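TSSL1 (Pseudomonas aeruginosa, PDB 4B62) probably anchors the type VI secretion system to the cell wall, this chain being its OmpA-like peptidoglycan-binding module. Local coordinates at residues A[124-127]-A[128-132]; A[137-140]-A[141-145]. All blocks are in the same frame, centred on the assembly; numbering follows the deposited sequence.

Both contacts are local and follow in series along one chain: interaction 1 turns the backbone out of strand 121-125, an outermost strand of the mixed sheet, and interaction 2 forms helix 138-144, which leads into strand 146-152 in the interior of the same sheet. Their centres lie about 13 Å apart, and they touch where the side chain of Asn144 reaches back to Val132, with OD1 of Asn144 2.8 Å from N of Val132, a probable hydrogen bond. Together they trace much of the connection between these two strands in the OmpA-like domain, the part of this membrane protein inferred to hold peptidoglycan.

Interaction 1 of 2, residues A[124-127]-A[128-132]; sequences EGRS and DTEPV
A type II' beta turn from Arg126 to Thr129 folds the chain back on itself, closed by a bond from Thr129 N to Arg126 O of 3.1 Å that is nearly straight at the hydrogen (162°). Ser127 occupies the second position of the turn with the positive phi that a II' turn requires there. The side chain of Thr129 fastens the turn a second time: with OG1 set between its own backbone N and carbonyl carbon (chi1 63°), the hydroxyl swings back onto a lone pair of Arg126 O, at 2.7 Å. One carbonyl oxygen thus accepts from both the amide and the hydroxyl of Thr129, each in the carbonyl plane. A water joins the next pair, donating to Ser127 O and accepting from Glu130 N. The turn carries the chain away from edge strand 121-125 of the OmpA-like domain, and the side chain of Arg126 rests on Thr80 and His82 of the neighbouring strand 77-82. Extended from CG to NE, that side chain places its guanidinium between two carboxylates in a salt-bridge network, where it probably eases the approach of the two acids. On the Glu130 side, NH1 of Arg126 reaches the syn lone pair of OE1 at 3.0 Å, close to the guanidinium plane, while the two flat groups stand 75° apart. OE1 of Glu130 also lies 3.2 Å from CD of Arg126, bringing the acid against the aliphatic stem as well. From the strand, in the conformer described, one of two modelled for Glu124, NH2 of Arg126 comes to OE1 of Glu124 from above the carboxylate plane, at 2.9 Å, and NE adds a weak bond to the same oxygen.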
ATOM      1  N   GLU A 124       2.195  -9.319   2.298  1.00 10.04           N
ATOM      2  CA  GLU A 124       1.881 -10.446   1.423  0.53 10.48           C
ATOM      3  C   GLU A 124       1.571  -9.953   0.018  1.00 10.30           C
ATOM      4  O   GLU A 124       0.845  -8.997  -0.183  1.00 11.01           O
ATOM      5  CB  GLU A 124       0.703 -11.260   1.964  0.53 11.85           C
ATOM      6  CG  GLU A 124       0.384 -12.531   1.170  0.53 12.58           C
ATOM      7  CD  GLU A 124      -1.033 -13.057   1.410  0.53 14.59           C
ATOM      8  OE1 GLU A 124      -1.692 -12.633   2.369  0.53 17.18           O
ATOM      9  OE2 GLU A 124      -1.519 -13.852   0.595  0.53 17.25           O
ATOM     10  N   GLY A 125       2.177 -10.620  -0.951  1.00 10.85           N
ATOM     11  CA  GLY A 125       1.887 -10.393  -2.350  1.00 10.14           C
ATOM     12  C   GLY A 125       0.749 -11.288  -2.790  1.00 10.30           C
ATOM     13  O   GLY A 125       0.757 -12.507  -2.550  1.00 12.76           O
ATOM     14  N   ARG A 126      -0.235 -10.678  -3.436  1.00 10.08           N
ATOM     15  CA  ARG A 126      -1.438 -11.379  -3.883  1.00 11.07           C
ATOM     16  C   ARG A 126      -1.633 -11.367  -5.383  1.00 10.22           C
ATOM     17  O   ARG A 126      -2.701 -11.745  -5.888  1.00 11.50           O
ATOM     18  CB  ARG A 126      -2.637 -10.816  -3.151  1.00 11.61           C
ATOM     19  CG  ARG A 126      -2.470 -11.069  -1.673  1.00 13.38           C
ATOM     20  CD  ARG A 126      -3.755 -10.939  -0.945  1.00 13.42           C
ATOM     21  NE  ARG A 126      -3.576 -11.263   0.464  1.00 11.88           N
ATOM     22  CZ  ARG A 126      -4.472 -10.969   1.394  1.00 12.57           C
ATOM     23  NH1 ARG A 126      -5.576 -10.326   1.049  1.00 12.37           N
ATOM     24  NH2 ARG A 126      -4.254 -11.294   2.662  1.00 13.13           N
ATOM     25  N   SER A 127      -0.593 -10.914  -6.097  1.00 10.31           N
ATOM     26  CA  SER A 127      -0.584 -10.850  -7.575  0.63 10.59           C
ATOM     27  C   SER A 127      -1.898 -10.311  -8.095  1.00 10.53           C
ATOM     28  O   SER A 127      -2.329  -9.258  -7.618  1.00 10.48           O
ATOM     29  CB  SER A 127      -0.129 -12.158  -8.282  0.63  9.23           C
ATOM     30  OG  SER A 127      -1.079 -13.206  -8.235  0.63 10.47           O
ATOM     31  N   ASP A 128      -2.517 -10.969  -9.077  1.00 10.18           N
ATOM     32  CA  ASP A 128      -3.735 -10.466  -9.732  1.00 11.33           C
ATOM     33  C   ASP A 128      -5.017 -11.129  -9.227  1.00 11.83           C
ATOM     34  O   ASP A 128      -6.064 -11.051  -9.871  1.00 12.58           O
ATOM     35  CB  ASP A 128      -3.616 -10.629 -11.251  1.00 13.60           C
ATOM     36  CG  ASP A 128      -3.561 -12.079 -11.692  1.00 16.15           C
ATOM     37  OD1 ASP A 128      -3.383 -12.972 -10.849  1.00 16.73           O
ATOM     38  OD2 ASP A 128      -3.704 -12.328 -12.908  1.00 24.71           O
ATOM     39  N   THR A 129      -4.936 -11.741  -8.057  1.00 10.57           N
ATOM     40  CA  THR A 129      -6.021 -12.602  -7.574  1.00 10.43           C
ATOM     41  C   THR A 129      -7.176 -11.852  -6.928  1.00 10.21           C
ATOM     42  O   THR A 129      -8.242 -12.426  -6.736  1.00 12.22           O
ATOM     43  CB  THR A 129      -5.509 -13.614  -6.535  1.00 11.43           C
ATOM     44  OG1 THR A 129      -5.009 -12.951  -5.361  1.00 13.04           O
ATOM     45  CG2 THR A 129      -4.453 -14.547  -7.140  1.00 11.81           C
ATOM     46  N   GLU A 130      -6.943 -10.595  -6.570  1.00  9.22           N
ATOM     47  CA  GLU A 130      -7.861  -9.773  -5.809  1.00  9.03           C
ATOM     48  C   GLU A 130      -8.043  -8.401  -6.473  1.00  9.11           C
ATOM     49  O   GLU A 130      -7.730  -7.362  -5.894  1.00  9.74           O
ATOM     50  CB  GLU A 130      -7.359  -9.639  -4.372  1.00  9.84           C
ATOM     51  CG  GLU A 130      -7.416 -10.976  -3.652  1.00 10.12           C
ATOM     52  CD  GLU A 130      -6.993 -10.947  -2.196  1.00 10.45           C
ATOM     53  OE1 GLU A 130      -6.670  -9.858  -1.662  1.00 11.22           O
ATOM     54  OE2 GLU A 130      -7.016 -12.049  -1.589  1.00 13.58           O
ATOM     55  N   PRO A 131      -8.561  -8.399  -7.712  1.00  9.86           N
ATOM     56  CA  PRO A 131      -8.809  -7.118  -8.371  1.00 10.06           C
ATOM     57  C   PRO A 131      -9.924  -6.311  -7.713  1.00  9.77           C
ATOM     58  O   PRO A 131     -10.866  -6.880  -7.149  1.00 10.87           O
ATOM     59  CB  PRO A 131      -9.260  -7.525  -9.772  1.00 10.52           C
ATOM     60  CG  PRO A 131      -9.852  -8.880  -9.588  1.00 11.63           C
ATOM     61  CD  PRO A 131      -9.007  -9.537  -8.533  1.00 11.43           C
ATOM     62  N   VAL A 132      -9.827  -4.992  -7.834  1.00  9.82           N
ATOM     63  CA  VAL A 132     -10.887  -4.051  -7.448  1.00  9.38           C
ATOM     64  C   VAL A 132     -11.508  -3.333  -8.652  1.00 10.31           C
ATOM     65  O   VAL A 132     -12.445  -2.564  -8.499  1.00 13.50           O
ATOM     66  CB  VAL A 132     -10.416  -3.020  -6.400  1.00 11.08           C
ATOM     67  CG1 VAL A 132     -10.171  -3.719  -5.070  1.00 12.10           C
ATOM     68  CG2 VAL A 132      -9.174  -2.277  -6.861  1.00 11.39           C
TER
HETATM   69  O   HOH W   1      -4.789  -8.777  -6.508  1.00  9.56           O

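Interaction 2 of 2, residues A[137-140]-A[141-145]; sequences SAEG and RARNR
Glu139 and Arg143, one helical turn apart, form a side-on salt bridge: Arg143 NE meets Glu139 OE1 and Arg143 NH2 meets Glu139 OE2, both at 2.8 Å. The guanidinium and carboxylate planes are only 11° apart, and both nitrogens come in on the syn side, somewhat out of the carboxylate plane. Glu139 attains this pose by bending at chi2 (87°), which turns its carboxylate back over the helix although the side chain sets out away from the following turn. This pair lies toward the solvent side, Glu139 itself being exposed. Packing is closer at buried Gly140. Ser137, at the N-cap of helix 138-144, the short helix that precedes strand 146-152 in this OmpA-like domain, caps it by accepting from Gly140 N through OG at 3.0 Å, and its O starts the helical bonding by accepting from Arg141 N at 3.0 Å. Gly140 O accepts from Asn144 N, and the side-chain amide of Asn144 turns to the preceding loop, where ND2 bonds to Asn135 OD1 and Ala133 O, besides the OD1 link to Val132. Arg141 doubles back by a bend at chi3 (-67°), bringing one face of its guanidinium over the Ser137-Ala138 peptide, with NH2 3.5 Å from Ala138 CA; its NH1 bonds to Asn135 O. Beyond the helix end, Arg145 NH1 donates to a water that in turn donates to Ala138 O, while Asp84 and Asp45 form salt bridges with its guanidinium.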
ATOM      1  N   SER A 137      -8.948  -2.133 -19.137  1.00 10.48           N
ATOM      2  CA  SER A 137      -8.578  -0.763 -19.512  1.00 10.02           C
ATOM      3  C   SER A 137      -7.313  -0.372 -18.787  1.00  9.96           C
ATOM      4  O   SER A 137      -7.014  -0.899 -17.717  1.00 10.82           O
ATOM      5  CB  SER A 137      -9.681   0.218 -19.094  1.00 10.70           C
ATOM      6  OG  SER A 137      -9.889   0.220 -17.685  1.00 11.22           O
ATOM      7  N   ALA A 138      -6.596   0.606 -19.327  1.00  9.91           N
ATOM      8  CA  ALA A 138      -5.387   1.069 -18.663  1.00  9.37           C
ATOM      9  C   ALA A 138      -5.703   1.653 -17.296  1.00  8.75           C
ATOM     10  O   ALA A 138      -4.990   1.397 -16.314  1.00 10.18           O
ATOM     11  CB  ALA A 138      -4.640   2.081 -19.524  1.00  9.80           C
ATOM     12  N   GLU A 139      -6.788   2.423 -17.202  1.00  9.53           N
ATOM     13  CA  GLU A 139      -7.131   3.021 -15.917  1.00 10.34           C
ATOM     14  C   GLU A 139      -7.510   1.951 -14.865  1.00  9.94           C
ATOM     15  O   GLU A 139      -7.137   2.075 -13.699  1.00 11.17           O
ATOM     16  CB  GLU A 139      -8.198   4.099 -16.079  1.00 12.21           C
ATOM     17  CG  GLU A 139      -9.588   3.576 -16.298  1.00 13.03           C
ATOM     18  CD  GLU A 139     -10.302   3.306 -14.987  1.00 14.78           C
ATOM     19  OE1 GLU A 139      -9.827   3.719 -13.900  1.00 18.14           O
ATOM     20  OE2 GLU A 139     -11.335   2.682 -15.063  1.00 16.67           O
ATOM     21  N   GLY A 140      -8.204   0.895 -15.291  1.00  9.67           N
ATOM     22  CA  GLY A 140      -8.548  -0.188 -14.388  1.00  9.58           C
ATOM     23  C   GLY A 140      -7.318  -0.927 -13.912  1.00  8.49           C
ATOM     24  O   GLY A 140      -7.190  -1.226 -12.721  1.00  9.59           O
ATOM     25  N   ARG A 141      -6.397  -1.209 -14.828  1.00  9.07           N
ATOM     26  CA  ARG A 141      -5.154  -1.851 -14.422  1.00  8.93           C
ATOM     27  C   ARG A 141      -4.402  -1.016 -13.385  1.00  8.14           C
ATOM     28  O   ARG A 141      -3.825  -1.559 -12.440  1.00  9.06           O
ATOM     29  CB  ARG A 141      -4.285  -2.170 -15.647  1.00  8.54           C
ATOM     30  CG  ARG A 141      -4.904  -3.247 -16.535  1.00  9.62           C
ATOM     31  CD  ARG A 141      -3.987  -3.690 -17.640  1.00 10.58           C
ATOM     32  NE  ARG A 141      -3.704  -2.674 -18.650  1.00 11.61           N
ATOM     33  CZ  ARG A 141      -4.427  -2.458 -19.747  1.00 13.71           C
ATOM     34  NH1 ARG A 141      -5.536  -3.153 -19.986  1.00 15.07           N
ATOM     35  NH2 ARG A 141      -4.027  -1.534 -20.628  1.00 15.12           N
ATOM     36  N   ALA A 142      -4.386   0.309 -13.582  1.00  9.06           N
ATOM     37  CA  ALA A 142      -3.709   1.201 -12.657  1.00  9.46           C
ATOM     38  C   ALA A 142      -4.353   1.199 -11.275  1.00  9.29           C
ATOM     39  O   ALA A 142      -3.668   1.394 -10.285  1.00 11.31           O
ATOM     40  CB  ALA A 142      -3.638   2.612 -13.225  1.00 11.01           C
ATOM     41  N   ARG A 143      -5.670   0.978 -11.203  1.00  9.29           N
ATOM     42  CA  ARG A 143      -6.345   0.834  -9.906  1.00 10.20           C
ATOM     43  C   ARG A 143      -6.017  -0.523  -9.245  1.00  9.69           C
ATOM     44  O   ARG A 143      -5.939  -0.616  -8.012  1.00 11.73           O
ATOM     45  CB  ARG A 143      -7.861   1.000 -10.047  1.00 11.84           C
ATOM     46  CG  ARG A 143      -8.238   2.444 -10.279  1.00 14.53           C
ATOM     47  CD  ARG A 143      -9.710   2.733 -10.201  1.00 19.34           C
ATOM     48  NE  ARG A 143     -10.376   2.384 -11.443  1.00 19.70           N
ATOM     49  CZ  ARG A 143     -11.467   1.622 -11.539  0.39 18.42           C
ATOM     50  NH1 ARG A 143     -12.048   1.118 -10.454  0.86 23.03           N
ATOM     51  NH2 ARG A 143     -11.987   1.361 -12.738  1.00 20.02           N
ATOM     52  N   ASN A 144      -5.818  -1.568 -10.046  1.00  8.89           N
ATOM     53  CA  ASN A 144      -5.507  -2.893  -9.485  1.00  9.28           C
ATOM     54  C   ASN A 144      -4.101  -2.988  -8.921  1.00  9.05           C
ATOM     55  O   ASN A 144      -3.886  -3.626  -7.886  1.00 10.17           O
ATOM     56  CB  ASN A 144      -5.729  -4.004 -10.498  1.00  9.95           C
ATOM     57  CG  ASN A 144      -7.204  -4.297 -10.708  1.00  8.31           C
ATOM     58  OD1 ASN A 144      -8.001  -4.073  -9.813  1.00  9.47           O
ATOM     59  ND2 ASN A 144      -7.567  -4.778 -11.895  1.00  9.94           N
ATOM     60  N   ARG A 145      -3.147  -2.335  -9.593  1.00  8.61           N
ATOM     61  CA  ARG A 145      -1.772  -2.252  -9.093  1.00  8.84           C
ATOM     62  C   ARG A 145      -1.780  -1.326  -7.886  1.00  8.64           C
ATOM     63  O   ARG A 145      -1.958  -0.116  -8.023  1.00  9.52           O
ATOM     64  CB  ARG A 145      -0.809  -1.697 -10.157  1.00  9.41           C
ATOM     65  CG  ARG A 145      -0.723  -2.477 -11.446  1.00  9.68           C
ATOM     66  CD  ARG A 145       0.416  -2.027 -12.331  1.00 10.56           C
ATOM     67  NE  ARG A 145       0.376  -0.608 -12.663  1.00 11.27           N
ATOM     68  CZ  ARG A 145      -0.267  -0.078 -13.696  1.00 11.81           C
ATOM     69  NH1 ARG A 145      -0.964  -0.824 -14.531  1.00 12.59           N
ATOM     70  NH2 ARG A 145      -0.213   1.234 -13.884  1.00 12.71           N
TER
HETATM   71  O   HOH W   2      -2.305   0.912 -16.521  1.00 13.61           O